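Local coordinates for protein ebony (Drosophila melanogaster, PDB 6DYM) that probably forms the peptide bond joining beta-alanine to biogenic amines, as the C-terminal condensation domain of the nonribosomal peptide synthetase Ebony, at residues Tyr177-Asn182 / Arg205-Trp210; Asn117-Ser122 / Gly158-Asn163; Leu9-Arg14 / Asp50-Leu55. All coordinates share one frame; numbering follows the deposited sequence.

Interaction 1: residues Tyr177-Asn182 / Arg205-Trp210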
loop_
_atom_site.group_PDB
_atom_site.type_symbol
_atom_site.label_atom_id
_atom_site.label_comp_id
_atom_site.label_asym_id
_atom_site.label_seq_id
_atom_site.Cartn_x
_atom_site.Cartn_y
_atom_site.Cartn_z
ATOM N N TYR A 177 -6.600 12.944 5.575
ATOM C CA TYR A 177 -7.115 11.640 5.969
ATOM C C TYR A 177 -7.440 11.652 7.454
ATOM O O TYR A 177 -6.702 12.226 8.263
ATOM C CB TYR A 177 -6.096 10.545 5.677
ATOM C CG TYR A 177 -6.081 10.073 4.247
ATOM C CD1 TYR A 177 -5.473 10.830 3.247
ATOM C CD2 TYR A 177 -6.666 8.867 3.891
ATOM C CE1 TYR A 177 -5.452 10.392 1.930
ATOM C CE2 TYR A 177 -6.652 8.419 2.575
ATOM C CZ TYR A 177 -6.047 9.187 1.602
ATOM O OH TYR A 177 -6.030 8.747 0.298
ATOM N N LYS A 178 -8.551 11.022 7.811
ATOM C CA LYS A 178 -8.919 10.864 9.209
ATOM C C LYS A 178 -8.166 9.681 9.808
ATOM O O LYS A 178 -8.078 8.614 9.193
ATOM C CB LYS A 178 -10.430 10.665 9.332
ATOM C CG LYS A 178 -11.006 11.029 10.683
ATOM C CD LYS A 178 -12.278 10.245 10.959
ATOM C CE LYS A 178 -13.308 11.092 11.693
ATOM N NZ LYS A 178 -14.042 12.004 10.767
ATOM N N THR A 179 -7.610 9.874 11.002
ATOM C CA THR A 179 -6.944 8.791 11.717
ATOM C C THR A 179 -7.990 7.974 12.470
ATOM O O THR A 179 -8.696 8.510 13.330
ATOM C CB THR A 179 -5.911 9.347 12.694
ATOM O OG1 THR A 179 -4.800 9.893 11.973
ATOM C CG2 THR A 179 -5.412 8.245 13.620
ATOM N N LEU A 180 -8.089 6.680 12.160
ATOM C CA LEU A 180 -9.030 5.807 12.851
ATOM C C LEU A 180 -8.369 4.874 13.855
ATOM O O LEU A 180 -9.066 4.326 14.717
ATOM C CB LEU A 180 -9.826 4.972 11.840
ATOM C CG LEU A 180 -10.768 5.805 10.966
ATOM C CD1 LEU A 180 -11.638 4.916 10.095
ATOM C CD2 LEU A 180 -11.618 6.718 11.831
ATOM N N LEU A 181 -7.056 4.682 13.761
ATOM C CA LEU A 181 -6.310 3.888 14.728
ATOM C C LEU A 181 -4.852 4.305 14.644
ATOM O O LEU A 181 -4.313 4.450 13.542
ATOM C CB LEU A 181 -6.448 2.386 14.449
ATOM C CG LEU A 181 -5.686 1.434 15.379
ATOM C CD1 LEU A 181 -6.362 1.346 16.738
ATOM C CD2 LEU A 181 -5.547 0.047 14.754
ATOM N N ASN A 182 -4.220 4.500 15.795
ATOM C CA ASN A 182 -2.788 4.776 15.860
ATOM C C ASN A 182 -2.192 3.708 16.766
ATOM O O ASN A 182 -2.163 3.867 17.987
ATOM C CB ASN A 182 -2.511 6.192 16.379
ATOM C CG ASN A 182 -1.034 6.536 16.378
ATOM O OD1 ASN A 182 -0.174 5.654 16.400
ATOM N ND2 ASN A 182 -0.732 7.826 16.340
ATOM N N ARG A 205 4.672 3.533 14.574
ATOM C CA ARG A 205 3.233 3.340 14.575
ATOM C C ARG A 205 2.771 2.674 13.284
ATOM O O ARG A 205 3.461 2.689 12.262
ATOM C CB ARG A 205 2.496 4.678 14.750
ATOM C CG ARG A 205 3.253 5.700 15.591
ATOM C CD ARG A 205 3.406 5.213 17.025
ATOM N NE ARG A 205 2.108 5.014 17.661
ATOM C CZ ARG A 205 1.939 4.639 18.924
ATOM N NH1 ARG A 205 2.991 4.420 19.696
ATOM N NH2 ARG A 205 0.717 4.485 19.414
ATOM N N ALA A 206 1.599 2.054 13.363
ATOM C CA ALA A 206 0.787 1.716 12.202
ATOM C C ALA A 206 -0.485 2.534 12.331
ATOM O O ALA A 206 -1.162 2.469 13.364
ATOM C CB ALA A 206 0.472 0.220 12.142
ATOM N N ILE A 207 -0.789 3.330 11.313
ATOM C CA ILE A 207 -1.888 4.281 11.386
ATOM C C ILE A 207 -2.906 3.921 10.318
ATOM O O ILE A 207 -2.561 3.816 9.132
ATOM C CB ILE A 207 -1.403 5.730 11.231
ATOM C CG1 ILE A 207 -0.295 6.006 12.259
ATOM C CG2 ILE A 207 -2.567 6.682 11.419
ATOM C CD1 ILE A 207 0.013 7.462 12.485
ATOM N N VAL A 208 -4.152 3.722 10.744
ATOM C CA VAL A 208 -5.260 3.419 9.844
ATOM C C VAL A 208 -5.911 4.734 9.437
ATOM O O VAL A 208 -6.375 5.498 10.292
ATOM C CB VAL A 208 -6.277 2.474 10.507
ATOM C CG1 VAL A 208 -7.450 2.210 9.576
ATOM C CG2 VAL A 208 -5.606 1.163 10.876
ATOM N N HIS A 209 -5.944 4.995 8.132
ATOM C CA HIS A 209 -6.358 6.280 7.589
ATOM C C HIS A 209 -7.566 6.113 6.680
ATOM O O HIS A 209 -7.662 5.143 5.923
ATOM C CB HIS A 209 -5.219 6.939 6.797
ATOM C CG HIS A 209 -4.252 7.701 7.644
ATOM N ND1 HIS A 209 -2.899 7.438 7.650
ATOM C CD2 HIS A 209 -4.437 8.737 8.497
ATOM C CE1 HIS A 209 -2.292 8.277 8.472
ATOM N NE2 HIS A 209 -3.205 9.074 9.002
ATOM N N TRP A 210 -8.471 7.091 6.737
ATOM C CA TRP A 210 -9.719 7.046 5.987
ATOM C C TRP A 210 -10.054 8.454 5.520
ATOM O O TRP A 210 -10.020 9.398 6.315
ATOM C CB TRP A 210 -10.844 6.472 6.863
ATOM C CG TRP A 210 -12.255 6.670 6.371
ATOM C CD1 TRP A 210 -13.209 7.469 6.933
ATOM C CD2 TRP A 210 -12.883 6.027 5.249
ATOM N NE1 TRP A 210 -14.382 7.376 6.225
ATOM C CE2 TRP A 210 -14.209 6.500 5.187
ATOM C CE3 TRP A 210 -12.448 5.111 4.287
ATOM C CZ2 TRP A 210 -15.108 6.080 4.207
ATOM C CZ3 TRP A 210 -13.344 4.695 3.314
ATOM C CH2 TRP A 210 -14.658 5.179 3.285
#
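Trp210, Asn182 and Val208 bury the most surface in this contact, where strand 178-184, the outermost on this side of the mixed sheet, pairs antiparallel with strand 205-212. The topology is that of a GNAT-like acyltransferase fold, in which these are the last two strands. At one end Lys178 and Trp210 form a hydrogen-bonded pair: Lys178 N gives to Trp210 O at 2.7 Å, and Trp210 N returns the bond to Lys178 O at 2.9 Å. The CB of Trp210 lies 3.7 Å from Leu180 CD1, and CG anti to the backbone N (chi1 165°) directs the indole alongside Leu180 and on toward Phe160 and the Leu112-Pro113 loop. Val208 faces a classic beta bulge. Its O takes a nearly straight bond from Leu180 N (2.8 Å), whereas its own N bonds one residue further on, to Leu181 O (2.9 Å). The extra residue turns both leucines to the side of Val208, whose CG2 lies 3.9 Å from Leu181 CB, and helix 93-111 covers this apolar patch through Ile107 and Cys103. On the other face His209 lies beneath helix 166-174; its ND1 and NE2 are bonded to Asn163 and Asp173, and Ile207 CG2 rests over one face of its ring. At the far end the amide of Asn182 crosses the guanidinium of Arg205, their planes 72° apart. Arg205 grips Asn182 side-on with two nitrogens, while its NH1 reaches Asp202 O and Gln184. NH2 comes to the main-chain Asn182 O from above the carbonyl plane at 3.3 Å; the shorter bond is from Arg205 NE, which points almost straight at the side-chain Asn182 OD1, 2.7 Å away and in the guanidinium plane.

Interaction 2: residues Asn117-Ser122 / Gly158-Asn163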
loop_
_atom_site.group_PDB
_atom_site.type_symbol
_atom_site.label_atom_id
_atom_site.label_comp_id
_atom_site.label_asym_id
_atom_site.label_seq_id
_atom_site.Cartn_x
_atom_site.Cartn_y
_atom_site.Cartn_z
ATOM N N ASN A 117 -18.113 -1.449 -3.892
ATOM C CA ASN A 117 -17.892 -0.153 -4.529
ATOM C C ASN A 117 -18.020 0.993 -3.528
ATOM O O ASN A 117 -18.422 2.104 -3.882
ATOM C CB ASN A 117 -18.853 0.052 -5.708
ATOM C CG ASN A 117 -18.401 1.150 -6.646
ATOM O OD1 ASN A 117 -17.961 0.871 -7.757
ATOM N ND2 ASN A 117 -18.493 2.400 -6.201
ATOM N N GLN A 118 -17.686 0.732 -2.266
ATOM C CA GLN A 118 -17.730 1.739 -1.215
ATOM C C GLN A 118 -16.345 2.122 -0.718
ATOM O O GLN A 118 -16.025 3.308 -0.613
ATOM C CB GLN A 118 -18.574 1.235 -0.034
ATOM C CG GLN A 118 -20.039 0.980 -0.365
ATOM C CD GLN A 118 -20.863 2.249 -0.393
ATOM O OE1 GLN A 118 -20.331 3.354 -0.268
ATOM N NE2 GLN A 118 -22.173 2.100 -0.556
ATOM N N ILE A 119 -15.511 1.140 -0.410
ATOM C CA ILE A 119 -14.214 1.369 0.212
ATOM C C ILE A 119 -13.135 1.055 -0.815
ATOM O O ILE A 119 -12.945 -0.108 -1.193
ATOM C CB ILE A 119 -14.043 0.517 1.474
ATOM C CG1 ILE A 119 -15.259 0.668 2.393
ATOM C CG2 ILE A 119 -12.782 0.903 2.197
ATOM C CD1 ILE A 119 -15.195 -0.220 3.613
ATOM N N LEU A 120 -12.421 2.087 -1.261
ATOM C CA LEU A 120 -11.250 1.905 -2.107
ATOM C C LEU A 120 -10.031 1.692 -1.217
ATOM O O LEU A 120 -9.623 2.600 -0.483
ATOM C CB LEU A 120 -11.043 3.106 -3.029
ATOM C CG LEU A 120 -9.892 2.897 -4.011
ATOM C CD1 LEU A 120 -10.220 1.759 -4.979
ATOM C CD2 LEU A 120 -9.565 4.181 -4.764
ATOM N N HIS A 121 -9.450 0.500 -1.288
ATOM C CA HIS A 121 -8.319 0.124 -0.447
ATOM C C HIS A 121 -7.034 0.417 -1.207
ATOM O O HIS A 121 -6.728 -0.250 -2.200
ATOM C CB HIS A 121 -8.394 -1.349 -0.051
ATOM C CG HIS A 121 -7.314 -1.772 0.898
ATOM N ND1 HIS A 121 -6.901 -3.082 1.021
ATOM C CD2 HIS A 121 -6.558 -1.056 1.764
ATOM C CE1 HIS A 121 -5.940 -3.155 1.926
ATOM N NE2 HIS A 121 -5.713 -1.940 2.393
ATOM N N SER A 122 -6.295 1.425 -0.751
ATOM C CA SER A 122 -4.955 1.701 -1.268
ATOM C C SER A 122 -4.005 0.753 -0.557
ATOM O O SER A 122 -3.624 0.985 0.592
ATOM C CB SER A 122 -4.568 3.156 -1.037
ATOM O OG SER A 122 -3.253 3.407 -1.512
ATOM N N GLY A 158 -14.965 6.348 -0.142
ATOM C CA GLY A 158 -13.748 6.881 0.442
ATOM C C GLY A 158 -12.567 5.977 0.180
ATOM O O GLY A 158 -12.692 4.903 -0.416
ATOM N N ILE A 159 -11.408 6.435 0.651
ATOM C CA ILE A 159 -10.137 5.738 0.489
ATOM C C ILE A 159 -9.647 5.281 1.857
ATOM O O ILE A 159 -9.654 6.053 2.824
ATOM C CB ILE A 159 -9.092 6.639 -0.198
ATOM C CG1 ILE A 159 -9.580 7.041 -1.593
ATOM C CG2 ILE A 159 -7.750 5.933 -0.277
ATOM C CD1 ILE A 159 -8.764 8.121 -2.230
ATOM N N PHE A 160 -9.179 4.037 1.920
ATOM C CA PHE A 160 -8.852 3.346 3.161
ATOM C C PHE A 160 -7.453 2.760 3.035
ATOM O O PHE A 160 -7.153 2.093 2.040
ATOM C CB PHE A 160 -9.892 2.247 3.403
ATOM C CG PHE A 160 -9.780 1.544 4.718
ATOM C CD1 PHE A 160 -9.882 2.239 5.908
ATOM C CD2 PHE A 160 -9.633 0.161 4.761
ATOM C CE1 PHE A 160 -9.809 1.572 7.123
ATOM C CE2 PHE A 160 -9.559 -0.508 5.969
ATOM C CZ PHE A 160 -9.646 0.203 7.152
ATOM N N THR A 161 -6.596 3.012 4.025
ATOM C CA THR A 161 -5.236 2.484 3.969
ATOM C C THR A 161 -4.616 2.491 5.363
ATOM O O THR A 161 -4.999 3.290 6.224
ATOM C CB THR A 161 -4.363 3.289 2.991
ATOM O OG1 THR A 161 -3.047 2.723 2.934
ATOM C CG2 THR A 161 -4.266 4.751 3.413
ATOM N N THR A 162 -3.670 1.572 5.583
ATOM C CA THR A 162 -2.831 1.579 6.781
ATOM C C THR A 162 -1.438 2.049 6.388
ATOM O O THR A 162 -0.785 1.427 5.544
ATOM C CB THR A 162 -2.750 0.202 7.439
ATOM O OG1 THR A 162 -4.064 -0.263 7.747
ATOM C CG2 THR A 162 -1.947 0.275 8.734
ATOM N N ASN A 163 -0.985 3.133 6.999
ATOM C CA ASN A 163 0.309 3.710 6.677
ATOM C C ASN A 163 1.308 3.327 7.757
ATOM O O ASN A 163 1.079 3.578 8.947
ATOM C CB ASN A 163 0.191 5.222 6.515
ATOM C CG ASN A 163 -0.536 5.587 5.244
ATOM O OD1 ASN A 163 -0.168 5.134 4.163
ATOM N ND2 ASN A 163 -1.591 6.377 5.367
HETATM O O HOH W 1 -3.099 0.164 3.086
#
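In both His121 (chi1 -176°) and Phe160 (chi1 -174°) CG lies opposite the backbone N, and the two rings rise from the same side of the sheet on neighbouring parallel strands. This swing brings His121 CD2, an edge atom of the imidazole, to 3.2 Å from Phe160 O, which lies in the ring plane. The far side of the same ring is held by Glu84, bonded to ND1. Ile119 directs its CG2 branch against Phe160 CB at 3.4 Å, a tight apolar contact with the two side chains pointing the same way. Strands 119-127 and 158-163 are the two arms of a beta-alpha-beta crossover whose helix, 133-153, packs on the opposite face, where Leu120 and Ile159 both touch Ala151. The backbone ladder begins with Gly158 N to Gln118 O at 3.3 Å, then runs through Leu120 N to Gly158 O (3.0 Å), Phe160 N to Leu120 O (2.8 Å) and Ser122 N to Phe160 O (3.0 Å). The short segments cross at 36°, and beyond Ser122 they part: a water takes the place of the next rung, donating to Ser122 O at 2.7 Å and accepting from Thr162 N at 2.9 Å, with a weak link to His121 NE2. In GNAT enzymes the corresponding strands part in this way to open the notch that receives the pantetheine arm of acyl-CoA; the parting here is consistent with a similar site, perhaps for a carrier-bound phosphopantetheine. Thr162 OG1 is bonded to Glu104 of helix 93-111, the helix that also meets Phe160 through Glu104 and Arg108.

Interaction 3: residues Leu9-Arg14 / Asp50-Leu55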
loop_
_atom_site.group_PDB
_atom_site.type_symbol
_atom_site.label_atom_id
_atom_site.label_comp_id
_atom_site.label_asym_id
_atom_site.label_seq_id
_atom_site.Cartn_x
_atom_site.Cartn_y
_atom_site.Cartn_z
ATOM N N LEU A 9 -3.328 0.311 -15.195
ATOM C CA LEU A 9 -2.480 -0.870 -15.188
ATOM C C LEU A 9 -2.807 -1.777 -16.370
ATOM O O LEU A 9 -3.977 -2.058 -16.647
ATOM C CB LEU A 9 -2.675 -1.624 -13.872
ATOM C CG LEU A 9 -1.508 -2.432 -13.319
ATOM C CD1 LEU A 9 -0.335 -1.530 -12.993
ATOM C CD2 LEU A 9 -1.958 -3.197 -12.089
ATOM N N ARG A 10 -1.765 -2.234 -17.065
ATOM C CA ARG A 10 -1.890 -3.178 -18.165
ATOM C C ARG A 10 -1.180 -4.478 -17.812
ATOM O O ARG A 10 -0.327 -4.521 -16.920
ATOM C CB ARG A 10 -1.298 -2.619 -19.463
ATOM C CG ARG A 10 -2.043 -1.444 -20.051
ATOM C CD ARG A 10 -1.401 -1.009 -21.359
ATOM N NE ARG A 10 -1.265 0.443 -21.445
ATOM C CZ ARG A 10 -0.104 1.085 -21.552
ATOM N NH1 ARG A 10 1.036 0.404 -21.590
ATOM N NH2 ARG A 10 -0.080 2.408 -21.627
ATOM N N LEU A 11 -1.527 -5.542 -18.542
ATOM C CA LEU A 11 -0.944 -6.851 -18.259
ATOM C C LEU A 11 0.572 -6.836 -18.423
ATOM O O LEU A 11 1.295 -7.474 -17.648
ATOM C CB LEU A 11 -1.571 -7.909 -19.169
ATOM C CG LEU A 11 -2.925 -8.479 -18.738
ATOM C CD1 LEU A 11 -3.307 -9.663 -19.617
ATOM C CD2 LEU A 11 -2.920 -8.886 -17.273
ATOM N N GLU A 12 1.075 -6.100 -19.411
ATOM C CA GLU A 12 2.502 -6.086 -19.712
ATOM C C GLU A 12 3.321 -5.236 -18.748
ATOM O O GLU A 12 4.546 -5.165 -18.904
ATOM C CB GLU A 12 2.718 -5.604 -21.149
ATOM C CG GLU A 12 2.601 -4.100 -21.335
ATOM C CD GLU A 12 1.290 -3.707 -21.991
ATOM O OE1 GLU A 12 0.326 -4.505 -21.918
ATOM O OE2 GLU A 12 1.223 -2.606 -22.580
ATOM N N HIS A 13 2.686 -4.597 -17.763
ATOM C CA HIS A 13 3.388 -3.800 -16.763
ATOM C C HIS A 13 3.949 -4.637 -15.621
ATOM O O HIS A 13 4.524 -4.066 -14.687
ATOM C CB HIS A 13 2.449 -2.742 -16.177
ATOM C CG HIS A 13 2.151 -1.603 -17.103
ATOM N ND1 HIS A 13 0.921 -0.981 -17.140
ATOM C CD2 HIS A 13 2.922 -0.969 -18.017
ATOM C CE1 HIS A 13 0.948 -0.011 -18.036
ATOM N NE2 HIS A 13 2.149 0.015 -18.585
ATOM N N ARG A 14 3.805 -5.964 -15.683
ATOM C CA ARG A 14 4.022 -6.808 -14.508
ATOM C C ARG A 14 5.452 -6.702 -13.989
ATOM O O ARG A 14 5.673 -6.487 -12.790
ATOM C CB ARG A 14 3.676 -8.262 -14.839
ATOM C CG ARG A 14 3.563 -9.176 -13.628
ATOM C CD ARG A 14 3.405 -10.627 -14.062
ATOM N NE ARG A 14 4.415 -10.975 -15.057
ATOM C CZ ARG A 14 5.642 -11.396 -14.764
ATOM N NH1 ARG A 14 6.015 -11.541 -13.498
ATOM N NH2 ARG A 14 6.497 -11.676 -15.740
ATOM N N ASP A 50 0.742 -13.745 -8.102
ATOM C CA ASP A 50 -0.476 -14.492 -7.810
ATOM C C ASP A 50 -1.733 -13.663 -8.050
ATOM O O ASP A 50 -2.781 -14.221 -8.394
ATOM C CB ASP A 50 -0.449 -14.995 -6.368
ATOM C CG ASP A 50 0.291 -16.309 -6.224
ATOM O OD1 ASP A 50 0.761 -16.839 -7.254
ATOM O OD2 ASP A 50 0.401 -16.809 -5.083
ATOM N N ILE A 51 -1.658 -12.345 -7.868
ATOM C CA ILE A 51 -2.826 -11.478 -7.992
ATOM C C ILE A 51 -2.818 -10.662 -9.271
ATOM O O ILE A 51 -3.759 -9.887 -9.499
ATOM C CB ILE A 51 -2.963 -10.545 -6.771
ATOM C CG1 ILE A 51 -1.809 -9.539 -6.735
ATOM C CG2 ILE A 51 -3.002 -11.348 -5.491
ATOM C CD1 ILE A 51 -1.987 -8.427 -5.709
ATOM N N TRP A 52 -1.805 -10.821 -10.127
ATOM C CA TRP A 52 -1.568 -9.838 -11.181
ATOM C C TRP A 52 -2.766 -9.702 -12.119
ATOM O O TRP A 52 -3.184 -8.585 -12.446
ATOM C CB TRP A 52 -0.316 -10.191 -11.980
ATOM C CG TRP A 52 -0.094 -9.185 -13.053
ATOM C CD1 TRP A 52 -0.269 -9.359 -14.394
ATOM C CD2 TRP A 52 0.289 -7.819 -12.871
ATOM N NE1 TRP A 52 0.002 -8.187 -15.061
ATOM C CE2 TRP A 52 0.346 -7.227 -14.146
ATOM C CE3 TRP A 52 0.601 -7.043 -11.750
ATOM C CZ2 TRP A 52 0.703 -5.895 -14.333
ATOM C CZ3 TRP A 52 0.952 -5.718 -11.937
ATOM C CH2 TRP A 52 1.005 -5.159 -13.217
ATOM N N ASN A 53 -3.324 -10.826 -12.575
ATOM C CA ASN A 53 -4.407 -10.752 -13.553
ATOM C C ASN A 53 -5.637 -10.075 -12.958
ATOM O O ASN A 53 -6.222 -9.177 -13.573
ATOM C CB ASN A 53 -4.744 -12.151 -14.074
ATOM C CG ASN A 53 -3.638 -12.731 -14.944
ATOM O OD1 ASN A 53 -2.993 -13.712 -14.576
ATOM N ND2 ASN A 53 -3.419 -12.128 -16.106
ATOM N N VAL A 54 -6.032 -10.483 -11.750
ATOM C CA VAL A 54 -7.159 -9.846 -11.071
ATOM C C VAL A 54 -6.879 -8.366 -10.830
ATOM O O VAL A 54 -7.767 -7.517 -10.978
ATOM C CB VAL A 54 -7.464 -10.582 -9.753
ATOM C CG1 VAL A 54 -8.618 -9.910 -9.019
ATOM C CG2 VAL A 54 -7.760 -12.042 -10.030
ATOM N N LEU A 55 -5.638 -8.035 -10.459
ATOM C CA LEU A 55 -5.273 -6.644 -10.217
ATOM C C LEU A 55 -5.511 -5.787 -11.453
ATOM O O LEU A 55 -6.086 -4.695 -11.363
ATOM C CB LEU A 55 -3.812 -6.572 -9.776
ATOM C CG LEU A 55 -3.271 -5.282 -9.158
ATOM C CD1 LEU A 55 -4.033 -4.915 -7.896
ATOM C CD2 LEU A 55 -1.795 -5.451 -8.857
#
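Trp52 pushes its indole from helix 41-58 against the turn 9-14, which meets it at the edge and over one face. Its NE1 donates a somewhat bent bond (137°) to Leu11 O at 3.0 Å, and Arg10 O lies near the ring plane, 3.1 Å from Trp52 CZ2. Arg14 CG sits over the five-membered ring of Trp52 in a CH-pi contact, 3.6 Å from the centroid and only 9° off the normal. Leu9 points back toward the indole from the other segment, its CG 3.7 Å from Trp52 CH2, while Leu9 CD2 also touches Leu55 CG at 3.8 Å. A leucine in place of Trp52 would probably leave Leu11 O without this donor and open a gap beneath Arg14. Behind this shell, His13 fixes the turn: its ND1 accepts from Arg10 N at 3.0 Å and NE2 is bonded to Tyr65. The guanidinium of Arg14 continues past the indole to Asn49. The turn, with its short 3-10 segment, connects strand 4-8 to helix 14-25, whose Val17 touches both Leu9 and Trp52; thus helices 14-25 and 41-58 are joined beside strands 62-66 and 71-80, which Leu9 and Leu55 meet respectively.

Interactions 1 and 2 belong to one sheet, their centres about 11 Å apart: strand 205-212 lies between 158-163 and 178-184. His209 N probably bonds to Thr161 O and Ile207 O to Asn163 N, both at 2.7 Å, so the bulged outer pair is tied to the strand that parts at the water of interaction 2. Interaction 3 stands apart, across the chain's centre from interaction 1, with centres about 28 Å and nearest atoms about 16 Å apart. From interaction 2 its centre is about 20 Å away and its nearest atoms about 8 Å. Phe79 connects the regions, touching Leu55's side chain and bonding His121's backbone. By analogy with GNAT enzymes, the strand parting in interaction 2 may lie near the substrate-binding site.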